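Local atomic coordinates of protease Do-like 2, chloroplastic (Arabidopsis thaliana, PDB entry 4FLN), a protein that acts as a chloroplast serine endoprotease that makes the primary cut in the photodamaged D1 protein of plant photosystem II. Residues B[370-375]-B[495-500]; B[60-65]-B[384-389]; B[78-83]-B[132-137]; B[97-102]-B[110-115]; B[301-306]-B[337-342]. All blocks are in the same frame, centred on the assembly; numbering follows the deposited sequence.

Contact 1. Residues B[370-375]-B[495-500]; sequences PSYIIV and IPSERS
Tyr372 turns CG in between its backbone N and carbonyl carbon (chi1 79°), which lays its ring along the 495-500 chain. In Ser500 a chi1 of 53° brings OG to the backbone of Tyr372. The contact lies in the second PDZ domain, where the tail following helix 479-493 runs beside the edge strand 373-375. Tyr372 N donates to Ser500 OG at 3.0 Å, and Asp502 also binds that hydroxyl. One face of the Tyr372 ring is covered by the Arg499-Ser500 peptide, with Arg499 C 3.6 Å above the plane. Trp66 packs edge-to-face with the same ring. Tyr372 OH sits 3.0 Å from Ser497 O and equally far from Arg499 O; the single hydroxyl proton could go to either carbonyl. Ile374 N donates to Glu498 O at 2.9 Å. Ile373 lies side by side with Arg499, its CD1 over one face of the guanidinium, which also forms a salt bridge to Asp458. Ile374 and Ile495 meet tip to tip, CD1 to CD1 at 3.7 Å.

Contact 2. Residues B[60-65]-B[384-389]; sequences PDYSLP and SEPLIE
A protease-to-PDZ interface is made here by the loop that follows strand 50-57 and the first turn of helix 385-391. The loop belongs to the serine protease region and the helix to the second PDZ domain. Tyr62 and Pro386 form a CH-pi contact. Pro386 CB sits over the centre of the Tyr62 ring, 3.5 Å from its centroid and only 12° off the ring normal. Tyr62 CE2 and CZ are the ring atoms nearest to that carbon. Next to the ring, Leu387 sends CD1 against the loop backbone, 3.7 Å from Tyr62 C and also 3.7 Å from Ser63 N. Leu387 CG stands opposite the backbone N of its own residue (chi1 -180°), and this carries the methyl across to the loop. No hydrogen bond joins the two segments, so they meet through apolar surface. Polar ties come from further along the same helix: Glu390 accepts from Tyr62 N and Ser63 N, and Glu391 binds Ser63 OG. Ser384 occupies the N-cap position of the helix. Its OG accepts a weak capping bond of 3.3 Å from Leu387 N, and the same OG lies 4.1 Å from Tyr62 CD1.

Contact 3. Residues B[78-83]-B[132-137]; sequences AFMIGD and DFWKGA
Met80 points its CB toward the 132-137 loop and reaches across with an extended side chain. A chi1 of -54° sets CG beside the backbone N, and the torsions beyond it are both close to 180°. CG passes Trp134 CZ3 at 4.0 Å. The sulfur comes next. SD lies against Ala137 CB, 3.4 Å away, and makes a Met-aromatic contact with the Trp134 six-membered ring. That approach is oblique, 5.2 Å from the centroid and 58° off the ring normal. At the tip, CE meets Phe133 CE2 at 3.9 Å. The side chain thus joins strand 72-82 of the N-terminal barrel of the trypsin-like protease to the loop after strand 123-129. That loop holds two overlapping beta turns, type I from Asp132 to Lys135 and type II from Trp134 to Ala137. Within it, Phe133 CD2 stands 3.6 Å above the Trp134 ring, over its centre. Trp134 NE1 donates to Val128 O. Asp83 adds a backbone touch, with its O 4.2 Å from Trp134 CZ3.

Contact 4. Residues B[97-102]-B[110-115]; sequences TQVKVK and YVAKVL
Val99 O accepts from Ala112 N at 2.7 Å, in a nearly straight bond with an N-H...O angle of 174°. Two residues on, Val101 and Tyr110 make a hydrogen-bonded antiparallel pair. Val101 N donates to Tyr110 O at 2.8 Å, and Tyr110 N returns a bond of 2.7 Å to Val101 O. Both N and O of each residue are thus paired across the hairpin. Lys100 and Val111 form the non-hydrogen-bonded pair between these bonds, and there Lys100 CA makes a CA-H...O contact with Tyr110 O. Lys100 instead bonds through its backbone to Tyr54 of strand 50-57, and Lys113 to Ser127 of strand 123-129. These links set the beta hairpin 96-102/110-118 into the six-stranded N-terminal barrel of the chymotrypsin-like protease fold. Val99, Val101 and Ala112 bring their side chains together at one side of the hairpin, where Ala112 CB is 4.2 Å from Val101 CG1. In Val99, CG1 is trans to the backbone N (chi1 177°). That methyl lies by Ala112 CB, and CG2 is left to meet Val114 CG2 at 4.3 Å. At the other side, Lys100 packs on Glu432 of a second subunit.

Contact 5. Residues B[301-306]-B[337-342]; sequences VSFDDL and AEIGII
Phe303 packs on strand 337-342 with CZ against Ala337 CB, and its CD1 meets Ile339 CG1 at 3.9 Å. All three residues are buried, and this apolar side is the tight one. The Phe303 ring swings away from its own backbone N (chi1 -180°) and so spans both partners. Leu327 and Ile328 of helix 325-329 also touch Phe303. Further along the strand, Val301 CG2 rests on Ile342 CD1 at 3.7 Å. Val301 N and Ser302 N both donate to Gly340 O, consistent with a classic beta bulge. These strands belong to the antiparallel sheet of the first PDZ domain, and a type I' beta turn from Phe303 to Leu306 joins strand 299-303 to strand 306-307. The side bearing Ser302, Asp305 and Glu338 is looser and wetter. One water bridges Ser302 OG and Asp305 N, with a weak bond from Gly340 N. Asp304 fastens the turn to the strand: its N donates to Glu338 O at 2.7 Å, and its OD1 accepts from Glu338 N at 3.2 Å, while OD2 pairs with Lys331. A second water donates to Asp304 OD1. Asp305 OD2 and Glu338 OE2 stand 4.5 Å apart; Lys349 forms long, weak ion pairs with both carboxylates, which probably eases the like charges.

Contacts 1 and 2 adjoin: Pro370 packs on Pro60, Tyr62 and Pro65, so the second PDZ domain and the protease loop share one apolar patch. Contact 2 is buried and lacks hydrogen bonds across its segments; contact 1 is partly buried and mixes backbone bonds with a tyrosine ring. Contacts 3, 4 and 5 are partly buried, each with an exposed residue. Contacts 3 and 4 belong to the same protease barrel and touch where Phe133 meets Tyr110 and Val101. Contact 3 is side-chain packing around a methionine; contact 4 is regular strand pairing and reaches another subunit. Contact 5 stands apart in the first PDZ domain, its centre about 48 Å from that of contact 1. It pairs strands less regularly and includes waters.

Contact 1. Residues B[370-375]-B[495-500]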
# COMPACT_ATOMS: atom_id res chain seq x y z
N PRO B 370 20.33 -22.99 -19.90
CA PRO B 370 20.57 -21.93 -20.88
C PRO B 370 22.05 -21.79 -21.18
O PRO B 370 22.90 -21.99 -20.31
CB PRO B 370 20.06 -20.68 -20.16
CG PRO B 370 20.23 -20.98 -18.73
CD PRO B 370 20.02 -22.46 -18.57
N SER B 371 22.36 -21.46 -22.43
CA SER B 371 23.73 -21.38 -22.88
C SER B 371 24.42 -20.15 -22.29
O SER B 371 23.77 -19.13 -22.02
CB SER B 371 23.77 -21.28 -24.40
OG SER B 371 22.89 -22.23 -24.96
N TYR B 372 25.72 -20.27 -22.06
CA TYR B 372 26.51 -19.13 -21.67
C TYR B 372 27.97 -19.29 -22.06
O TYR B 372 28.48 -20.40 -22.13
CB TYR B 372 26.35 -18.83 -20.17
CG TYR B 372 27.14 -19.71 -19.24
CD1 TYR B 372 28.37 -19.30 -18.74
CD2 TYR B 372 26.64 -20.94 -18.82
CE1 TYR B 372 29.10 -20.10 -17.87
CE2 TYR B 372 27.35 -21.75 -17.95
CZ TYR B 372 28.58 -21.32 -17.48
OH TYR B 372 29.30 -22.11 -16.62
N ILE B 373 28.63 -18.16 -22.33
CA ILE B 373 30.06 -18.14 -22.58
C ILE B 373 30.66 -16.89 -21.94
O ILE B 373 30.05 -15.82 -21.95
CB ILE B 373 30.37 -18.24 -24.10
CG1 ILE B 373 31.88 -18.24 -24.34
CG2 ILE B 373 29.70 -17.11 -24.87
CD1 ILE B 373 32.26 -18.53 -25.79
N ILE B 374 31.84 -17.04 -21.35
CA ILE B 374 32.50 -15.94 -20.65
C ILE B 374 33.87 -15.64 -21.24
O ILE B 374 34.73 -16.52 -21.32
CB ILE B 374 32.66 -16.25 -19.15
CG1 ILE B 374 31.34 -16.76 -18.56
CG2 ILE B 374 33.13 -15.03 -18.38
CD1 ILE B 374 31.40 -17.02 -17.08
N VAL B 375 34.08 -14.40 -21.67
CA VAL B 375 35.36 -13.98 -22.21
C VAL B 375 35.87 -12.77 -21.44
O VAL B 375 35.19 -11.75 -21.37
CB VAL B 375 35.27 -13.58 -23.69
CG1 VAL B 375 36.63 -13.72 -24.34
CG2 VAL B 375 34.25 -14.44 -24.41
N ILE B 495 33.18 -19.57 -10.71
CA ILE B 495 32.33 -20.31 -11.61
C ILE B 495 33.08 -21.53 -12.12
O ILE B 495 34.29 -21.47 -12.38
CB ILE B 495 31.89 -19.40 -12.79
CG1 ILE B 495 31.47 -18.02 -12.27
CG2 ILE B 495 30.76 -20.03 -13.58
CD1 ILE B 495 31.10 -17.03 -13.36
N PRO B 496 32.37 -22.65 -12.24
CA PRO B 496 32.95 -23.94 -12.63
C PRO B 496 33.60 -23.90 -14.01
O PRO B 496 34.73 -24.37 -14.16
CB PRO B 496 31.73 -24.86 -12.68
CG PRO B 496 30.76 -24.24 -11.73
CD PRO B 496 30.94 -22.77 -11.89
N SER B 497 32.90 -23.32 -14.98
CA SER B 497 33.30 -23.42 -16.38
C SER B 497 33.09 -22.13 -17.16
O SER B 497 32.19 -21.36 -16.86
CB SER B 497 32.55 -24.56 -17.07
OG SER B 497 32.45 -24.34 -18.46
N GLU B 498 33.92 -21.92 -18.18
CA GLU B 498 33.83 -20.74 -19.02
C GLU B 498 32.59 -20.80 -19.89
O GLU B 498 32.07 -19.78 -20.34
CB GLU B 498 35.06 -20.64 -19.92
CG GLU B 498 35.17 -21.76 -20.93
CD GLU B 498 35.46 -21.26 -22.33
OE1 GLU B 498 35.22 -22.02 -23.29
OE2 GLU B 498 35.93 -20.11 -22.46
N ARG B 499 32.11 -22.02 -20.13
CA ARG B 499 31.00 -22.27 -21.03
C ARG B 499 29.92 -23.08 -20.35
O ARG B 499 30.04 -23.49 -19.20
CB ARG B 499 31.46 -23.10 -22.23
CG ARG B 499 32.16 -22.35 -23.33
CD ARG B 499 32.65 -23.31 -24.39
NE ARG B 499 33.92 -22.85 -24.96
CZ ARG B 499 34.07 -22.39 -26.20
NH1 ARG B 499 33.03 -22.33 -27.03
NH2 ARG B 499 35.26 -21.99 -26.62
N SER B 500 28.87 -23.31 -21.12
CA SER B 500 27.91 -24.36 -20.85
C SER B 500 28.20 -25.39 -21.93
O SER B 500 28.62 -25.03 -23.03
CB SER B 500 26.48 -23.83 -20.96
OG SER B 500 26.27 -23.19 -22.20

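Contact 2. Residues B[60-65]-B[384-389]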
# COMPACT_ATOMS: atom_id res chain seq x y z
N PRO B 60 16.91 -23.97 -13.59
CA PRO B 60 18.17 -23.24 -13.73
C PRO B 60 17.95 -21.77 -13.41
O PRO B 60 16.85 -21.27 -13.61
CB PRO B 60 18.48 -23.39 -15.21
CG PRO B 60 17.15 -23.41 -15.85
CD PRO B 60 16.22 -24.12 -14.89
N ASP B 61 18.98 -21.09 -12.93
CA ASP B 61 18.92 -19.65 -12.75
C ASP B 61 19.38 -19.04 -14.06
O ASP B 61 20.43 -19.41 -14.57
CB ASP B 61 19.84 -19.25 -11.59
CG ASP B 61 19.89 -17.74 -11.36
OD1 ASP B 61 19.24 -17.26 -10.41
OD2 ASP B 61 20.60 -17.04 -12.12
N TYR B 62 18.59 -18.14 -14.64
CA TYR B 62 19.00 -17.51 -15.91
C TYR B 62 19.97 -16.34 -15.72
O TYR B 62 20.87 -16.12 -16.54
CB TYR B 62 17.77 -17.10 -16.73
CG TYR B 62 16.88 -18.27 -17.00
CD1 TYR B 62 16.98 -18.99 -18.18
CD2 TYR B 62 15.96 -18.70 -16.05
CE1 TYR B 62 16.18 -20.09 -18.42
CE2 TYR B 62 15.15 -19.79 -16.28
CZ TYR B 62 15.26 -20.48 -17.46
OH TYR B 62 14.45 -21.56 -17.69
N SER B 63 19.76 -15.60 -14.64
CA SER B 63 20.61 -14.48 -14.29
C SER B 63 22.05 -14.95 -14.15
O SER B 63 22.97 -14.33 -14.67
CB SER B 63 20.13 -13.85 -12.99
OG SER B 63 18.77 -13.44 -13.10
N LEU B 64 22.23 -16.07 -13.45
CA LEU B 64 23.54 -16.70 -13.33
C LEU B 64 23.45 -18.14 -13.88
O LEU B 64 23.16 -19.06 -13.12
CB LEU B 64 23.98 -16.73 -11.87
CG LEU B 64 23.77 -15.48 -11.01
CD1 LEU B 64 23.69 -15.84 -9.53
CD2 LEU B 64 24.87 -14.45 -11.25
N PRO B 65 23.66 -18.33 -15.19
CA PRO B 65 23.31 -19.68 -15.66
C PRO B 65 24.42 -20.74 -15.62
O PRO B 65 24.43 -21.61 -16.49
CB PRO B 65 22.98 -19.42 -17.12
CG PRO B 65 23.92 -18.31 -17.51
CD PRO B 65 24.04 -17.43 -16.30
N SER B 384 16.12 -14.34 -23.14
CA SER B 384 14.96 -15.21 -23.09
C SER B 384 13.91 -14.59 -22.18
O SER B 384 14.21 -13.71 -21.39
CB SER B 384 15.35 -16.61 -22.60
OG SER B 384 15.70 -16.61 -21.23
N GLU B 385 12.68 -15.05 -22.28
CA GLU B 385 11.64 -14.50 -21.43
C GLU B 385 11.92 -14.74 -19.93
O GLU B 385 11.85 -13.81 -19.13
CB GLU B 385 10.26 -15.01 -21.85
CG GLU B 385 9.28 -13.88 -22.16
CD GLU B 385 9.62 -13.13 -23.45
OE1 GLU B 385 9.98 -13.79 -24.45
OE2 GLU B 385 9.50 -11.89 -23.46
N PRO B 386 12.26 -15.98 -19.56
CA PRO B 386 12.62 -16.28 -18.17
C PRO B 386 13.70 -15.34 -17.64
O PRO B 386 13.58 -14.88 -16.50
CB PRO B 386 13.17 -17.70 -18.26
CG PRO B 386 12.48 -18.30 -19.42
CD PRO B 386 12.30 -17.18 -20.41
N LEU B 387 14.74 -15.06 -18.44
CA LEU B 387 15.79 -14.14 -18.00
C LEU B 387 15.21 -12.76 -17.67
O LEU B 387 15.49 -12.19 -16.62
CB LEU B 387 16.89 -14.01 -19.07
CG LEU B 387 18.06 -13.08 -18.73
CD1 LEU B 387 18.56 -13.38 -17.35
CD2 LEU B 387 19.19 -13.23 -19.75
N ILE B 388 14.42 -12.23 -18.59
CA ILE B 388 13.68 -11.00 -18.38
C ILE B 388 12.84 -11.10 -17.10
O ILE B 388 12.97 -10.25 -16.21
CB ILE B 388 12.76 -10.71 -19.59
CG1 ILE B 388 13.60 -10.56 -20.86
CG2 ILE B 388 11.90 -9.48 -19.35
CD1 ILE B 388 12.80 -10.31 -22.10
N GLU B 389 12.02 -12.13 -16.98
CA GLU B 389 11.20 -12.31 -15.79
C GLU B 389 12.02 -12.20 -14.50
O GLU B 389 11.65 -11.51 -13.56
CB GLU B 389 10.47 -13.66 -15.83
CG GLU B 389 8.95 -13.57 -15.82
CD GLU B 389 8.36 -13.17 -17.17
OE1 GLU B 389 8.61 -12.03 -17.62
OE2 GLU B 389 7.65 -13.99 -17.78

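Contact 3. Residues B[78-83]-B[132-137]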
# COMPACT_ATOMS: atom_id res chain seq x y z
N ALA B 78 -3.09 -36.04 -11.94
CA ALA B 78 -3.00 -36.79 -13.18
C ALA B 78 -4.06 -37.89 -13.19
O ALA B 78 -4.69 -38.16 -12.17
CB ALA B 78 -1.60 -37.36 -13.36
N PHE B 79 -4.29 -38.51 -14.35
CA PHE B 79 -5.26 -39.59 -14.43
C PHE B 79 -4.91 -40.61 -15.50
O PHE B 79 -4.18 -40.31 -16.44
CB PHE B 79 -6.67 -39.04 -14.67
CG PHE B 79 -6.78 -38.17 -15.89
CD1 PHE B 79 -6.44 -36.82 -15.83
CD2 PHE B 79 -7.26 -38.68 -17.08
CE1 PHE B 79 -6.56 -36.02 -16.95
CE2 PHE B 79 -7.38 -37.87 -18.21
CZ PHE B 79 -7.03 -36.55 -18.14
N MET B 80 -5.45 -41.81 -15.35
CA MET B 80 -5.18 -42.90 -16.28
C MET B 80 -6.01 -42.75 -17.54
O MET B 80 -7.24 -42.75 -17.50
CB MET B 80 -5.52 -44.23 -15.61
CG MET B 80 -4.82 -44.44 -14.28
SD MET B 80 -5.40 -45.91 -13.41
CE MET B 80 -4.42 -45.84 -11.91
N ILE B 81 -5.32 -42.60 -18.67
CA ILE B 81 -5.96 -42.48 -19.97
C ILE B 81 -5.98 -43.79 -20.76
O ILE B 81 -6.47 -43.82 -21.88
CB ILE B 81 -5.30 -41.42 -20.83
CG1 ILE B 81 -3.81 -41.72 -20.98
CG2 ILE B 81 -5.50 -40.06 -20.20
CD1 ILE B 81 -3.07 -40.66 -21.74
N GLY B 82 -5.45 -44.85 -20.16
CA GLY B 82 -5.36 -46.12 -20.85
C GLY B 82 -3.94 -46.47 -21.23
O GLY B 82 -3.02 -45.66 -21.08
N ASP B 83 -3.75 -47.69 -21.74
CA ASP B 83 -2.42 -48.27 -21.89
C ASP B 83 -1.74 -48.24 -20.53
O ASP B 83 -2.37 -48.49 -19.50
CB ASP B 83 -1.59 -47.49 -22.90
CG ASP B 83 -1.93 -47.84 -24.33
OD1 ASP B 83 -3.12 -48.06 -24.63
OD2 ASP B 83 -0.99 -47.90 -25.16
N ASP B 132 1.87 -53.19 -9.80
CA ASP B 132 1.13 -53.15 -8.54
C ASP B 132 0.21 -51.94 -8.64
O ASP B 132 -1.01 -52.06 -8.55
CB ASP B 132 2.07 -53.03 -7.34
CG ASP B 132 2.12 -54.32 -6.50
OD1 ASP B 132 1.15 -55.10 -6.53
OD2 ASP B 132 3.14 -54.54 -5.82
N PHE B 133 0.84 -50.79 -8.84
CA PHE B 133 0.13 -49.56 -9.16
C PHE B 133 -0.96 -49.86 -10.19
O PHE B 133 -2.14 -49.65 -9.94
CB PHE B 133 1.13 -48.57 -9.75
CG PHE B 133 0.53 -47.26 -10.15
CD1 PHE B 133 0.50 -46.19 -9.27
CD2 PHE B 133 0.02 -47.08 -11.42
CE1 PHE B 133 -0.04 -44.98 -9.64
CE2 PHE B 133 -0.52 -45.87 -11.80
CZ PHE B 133 -0.55 -44.81 -10.90
N TRP B 134 -0.54 -50.34 -11.36
CA TRP B 134 -1.47 -50.64 -12.45
C TRP B 134 -2.47 -51.77 -12.19
O TRP B 134 -3.35 -52.01 -13.01
CB TRP B 134 -0.69 -50.92 -13.73
CG TRP B 134 0.05 -49.72 -14.19
CD1 TRP B 134 1.40 -49.51 -14.12
CD2 TRP B 134 -0.51 -48.54 -14.77
NE1 TRP B 134 1.71 -48.28 -14.64
CE2 TRP B 134 0.55 -47.66 -15.04
CE3 TRP B 134 -1.81 -48.15 -15.09
CZ2 TRP B 134 0.35 -46.41 -15.61
CZ3 TRP B 134 -2.01 -46.91 -15.66
CH2 TRP B 134 -0.93 -46.05 -15.92
N LYS B 135 -2.31 -52.47 -11.07
CA LYS B 135 -3.23 -53.56 -10.74
C LYS B 135 -4.67 -53.08 -10.54
O LYS B 135 -4.92 -52.16 -9.75
CB LYS B 135 -2.74 -54.33 -9.51
N GLY B 136 -5.60 -53.70 -11.26
CA GLY B 136 -7.01 -53.42 -11.10
C GLY B 136 -7.40 -52.00 -11.48
O GLY B 136 -8.44 -51.50 -11.05
N ALA B 137 -6.57 -51.36 -12.28
CA ALA B 137 -6.82 -49.99 -12.71
C ALA B 137 -7.85 -49.95 -13.83
O ALA B 137 -7.77 -50.73 -14.78
CB ALA B 137 -5.53 -49.32 -13.14

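Contact 4. Residues B[97-102]-B[110-115]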
# COMPACT_ATOMS: atom_id res chain seq x y z
N THR B 97 13.09 -33.25 -11.27
CA THR B 97 14.21 -33.98 -10.68
C THR B 97 13.77 -35.41 -10.43
O THR B 97 14.47 -36.37 -10.75
CB THR B 97 14.64 -33.35 -9.36
OG1 THR B 97 15.20 -32.06 -9.61
CG2 THR B 97 15.67 -34.22 -8.68
N GLN B 98 12.58 -35.54 -9.85
CA GLN B 98 11.93 -36.83 -9.70
C GLN B 98 10.41 -36.62 -9.64
O GLN B 98 9.92 -35.54 -9.26
CB GLN B 98 12.42 -37.55 -8.44
CG GLN B 98 12.12 -36.83 -7.15
CD GLN B 98 12.60 -37.59 -5.93
OE1 GLN B 98 12.04 -37.45 -4.84
NE2 GLN B 98 13.65 -38.39 -6.10
N VAL B 99 9.67 -37.64 -10.04
CA VAL B 99 8.24 -37.54 -10.12
C VAL B 99 7.61 -38.79 -9.52
O VAL B 99 7.95 -39.93 -9.89
CB VAL B 99 7.79 -37.35 -11.57
CG1 VAL B 99 6.27 -37.33 -11.66
CG2 VAL B 99 8.39 -36.07 -12.14
N LYS B 100 6.70 -38.57 -8.57
CA LYS B 100 6.10 -39.67 -7.83
C LYS B 100 4.59 -39.54 -7.88
O LYS B 100 4.04 -38.44 -7.87
CB LYS B 100 6.59 -39.65 -6.38
CG LYS B 100 7.78 -38.72 -6.15
CD LYS B 100 7.74 -38.07 -4.77
CE LYS B 100 8.81 -37.00 -4.61
NZ LYS B 100 8.67 -36.23 -3.33
N VAL B 101 3.90 -40.67 -7.93
CA VAL B 101 2.44 -40.62 -8.00
C VAL B 101 1.80 -41.54 -6.98
O VAL B 101 2.35 -42.59 -6.62
CB VAL B 101 1.94 -40.97 -9.41
CG1 VAL B 101 2.32 -39.87 -10.38
CG2 VAL B 101 2.51 -42.31 -9.85
N LYS B 102 0.63 -41.15 -6.50
CA LYS B 102 -0.02 -41.88 -5.43
C LYS B 102 -1.45 -42.21 -5.83
O LYS B 102 -2.21 -41.32 -6.21
CB LYS B 102 0.03 -41.07 -4.13
CG LYS B 102 -0.39 -41.81 -2.87
CD LYS B 102 -0.12 -40.95 -1.64
CE LYS B 102 -0.61 -41.61 -0.35
NZ LYS B 102 -2.10 -41.55 -0.20
N TYR B 110 4.32 -44.22 -5.71
CA TYR B 110 5.07 -44.88 -6.77
C TYR B 110 5.89 -43.87 -7.56
O TYR B 110 5.77 -42.66 -7.34
CB TYR B 110 4.13 -45.66 -7.68
CG TYR B 110 3.48 -46.83 -6.97
CD1 TYR B 110 2.40 -46.63 -6.13
CD2 TYR B 110 3.97 -48.12 -7.12
CE1 TYR B 110 1.81 -47.69 -5.46
CE2 TYR B 110 3.38 -49.19 -6.46
CZ TYR B 110 2.30 -48.96 -5.63
OH TYR B 110 1.71 -50.01 -4.97
N VAL B 111 6.70 -44.35 -8.49
CA VAL B 111 7.66 -43.47 -9.14
C VAL B 111 7.43 -43.44 -10.65
O VAL B 111 7.34 -44.49 -11.30
CB VAL B 111 9.10 -43.88 -8.80
CG1 VAL B 111 9.34 -45.33 -9.18
CG2 VAL B 111 10.11 -42.94 -9.45
N ALA B 112 7.32 -42.24 -11.21
CA ALA B 112 6.86 -42.09 -12.58
C ALA B 112 7.89 -41.40 -13.46
O ALA B 112 8.67 -40.58 -13.00
CB ALA B 112 5.54 -41.32 -12.61
N LYS B 113 7.85 -41.76 -14.74
CA LYS B 113 8.75 -41.16 -15.73
C LYS B 113 7.97 -40.28 -16.71
O LYS B 113 6.84 -40.60 -17.08
CB LYS B 113 9.51 -42.25 -16.47
N VAL B 114 8.58 -39.18 -17.13
CA VAL B 114 7.93 -38.28 -18.07
C VAL B 114 8.27 -38.67 -19.51
O VAL B 114 9.38 -38.39 -19.99
CB VAL B 114 8.43 -36.84 -17.88
CG1 VAL B 114 7.58 -35.86 -18.67
CG2 VAL B 114 8.46 -36.49 -16.41
N LEU B 115 7.29 -39.25 -20.20
CA LEU B 115 7.46 -39.72 -21.57
C LEU B 115 7.66 -38.57 -22.55
O LEU B 115 8.64 -38.53 -23.29
CB LEU B 115 6.25 -40.54 -22.01
CG LEU B 115 5.99 -41.88 -21.31
CD1 LEU B 115 4.79 -42.56 -21.94
CD2 LEU B 115 7.21 -42.77 -21.39

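Contact 5. Residues B[301-306]-B[337-342]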
# COMPACT_ATOMS: atom_id res chain seq x y z
N VAL B 301 -9.25 -15.07 -47.65
CA VAL B 301 -10.68 -15.16 -47.91
C VAL B 301 -11.23 -16.54 -47.50
O VAL B 301 -12.25 -16.65 -46.82
CB VAL B 301 -11.00 -14.76 -49.37
CG1 VAL B 301 -12.03 -15.69 -49.97
CG2 VAL B 301 -11.47 -13.30 -49.41
N SER B 302 -10.60 -17.60 -47.99
CA SER B 302 -10.94 -18.94 -47.53
C SER B 302 -9.74 -19.63 -46.92
O SER B 302 -8.60 -19.23 -47.13
CB SER B 302 -11.49 -19.77 -48.68
OG SER B 302 -10.65 -19.69 -49.82
N PHE B 303 -9.99 -20.66 -46.12
CA PHE B 303 -8.94 -21.51 -45.61
C PHE B 303 -9.45 -22.94 -45.67
O PHE B 303 -10.43 -23.25 -45.01
CB PHE B 303 -8.60 -21.11 -44.18
CG PHE B 303 -7.52 -21.91 -43.54
CD1 PHE B 303 -6.25 -21.39 -43.40
CD2 PHE B 303 -7.77 -23.18 -43.07
CE1 PHE B 303 -5.25 -22.12 -42.79
CE2 PHE B 303 -6.78 -23.93 -42.47
CZ PHE B 303 -5.52 -23.40 -42.33
N ASP B 304 -8.80 -23.81 -46.44
CA ASP B 304 -9.30 -25.17 -46.67
C ASP B 304 -10.78 -25.13 -47.07
O ASP B 304 -11.57 -25.96 -46.62
CB ASP B 304 -9.12 -26.05 -45.43
CG ASP B 304 -7.71 -26.66 -45.31
OD1 ASP B 304 -6.94 -26.62 -46.29
OD2 ASP B 304 -7.39 -27.19 -44.22
N ASP B 305 -11.13 -24.15 -47.90
CA ASP B 305 -12.49 -23.95 -48.42
C ASP B 305 -13.56 -23.63 -47.37
O ASP B 305 -14.76 -23.76 -47.63
CB ASP B 305 -12.95 -25.14 -49.28
CG ASP B 305 -12.08 -25.32 -50.52
OD1 ASP B 305 -12.20 -24.51 -51.46
OD2 ASP B 305 -11.29 -26.29 -50.55
N LEU B 306 -13.14 -23.15 -46.20
CA LEU B 306 -14.05 -22.52 -45.26
C LEU B 306 -13.86 -21.01 -45.38
O LEU B 306 -12.73 -20.52 -45.38
CB LEU B 306 -13.78 -22.98 -43.82
CG LEU B 306 -14.02 -24.46 -43.50
CD1 LEU B 306 -13.38 -24.85 -42.18
CD2 LEU B 306 -15.51 -24.79 -43.50
N ALA B 337 -1.88 -26.16 -45.91
CA ALA B 337 -3.25 -25.66 -45.98
C ALA B 337 -3.48 -24.94 -47.30
O ALA B 337 -2.60 -24.22 -47.76
CB ALA B 337 -3.54 -24.70 -44.82
N GLU B 338 -4.64 -25.14 -47.91
CA GLU B 338 -5.01 -24.36 -49.07
C GLU B 338 -5.68 -23.06 -48.64
O GLU B 338 -6.57 -23.05 -47.80
CB GLU B 338 -5.92 -25.16 -49.99
CG GLU B 338 -5.29 -26.46 -50.47
CD GLU B 338 -6.16 -27.19 -51.46
OE1 GLU B 338 -5.90 -28.39 -51.70
OE2 GLU B 338 -7.09 -26.56 -52.00
N ILE B 339 -5.23 -21.95 -49.20
CA ILE B 339 -5.73 -20.66 -48.76
C ILE B 339 -6.21 -19.81 -49.93
O ILE B 339 -5.45 -19.48 -50.84
CB ILE B 339 -4.67 -19.91 -47.93
CG1 ILE B 339 -4.30 -20.73 -46.69
CG2 ILE B 339 -5.16 -18.53 -47.53
CD1 ILE B 339 -3.21 -20.12 -45.83
N GLY B 340 -7.50 -19.51 -49.93
CA GLY B 340 -8.08 -18.55 -50.85
C GLY B 340 -7.74 -17.10 -50.55
O GLY B 340 -8.01 -16.59 -49.46
N ILE B 341 -7.20 -16.42 -51.55
CA ILE B 341 -6.67 -15.08 -51.36
C ILE B 341 -7.25 -14.11 -52.38
O ILE B 341 -7.67 -14.50 -53.47
CB ILE B 341 -5.12 -15.11 -51.45
CG1 ILE B 341 -4.53 -14.76 -50.10
CG2 ILE B 341 -4.57 -14.20 -52.55
CD1 ILE B 341 -5.01 -15.69 -49.02
N ILE B 342 -7.30 -12.85 -52.00
CA ILE B 342 -7.54 -11.79 -52.97
C ILE B 342 -6.29 -10.94 -53.01
O ILE B 342 -5.91 -10.32 -52.01
CB ILE B 342 -8.77 -10.92 -52.63
CG1 ILE B 342 -10.04 -11.79 -52.59
CG2 ILE B 342 -8.91 -9.78 -53.64
CD1 ILE B 342 -11.31 -11.01 -52.34
O HOH W 1 -9.42 -21.98 -49.57
O HOH W 2 -5.07 -28.20 -47.22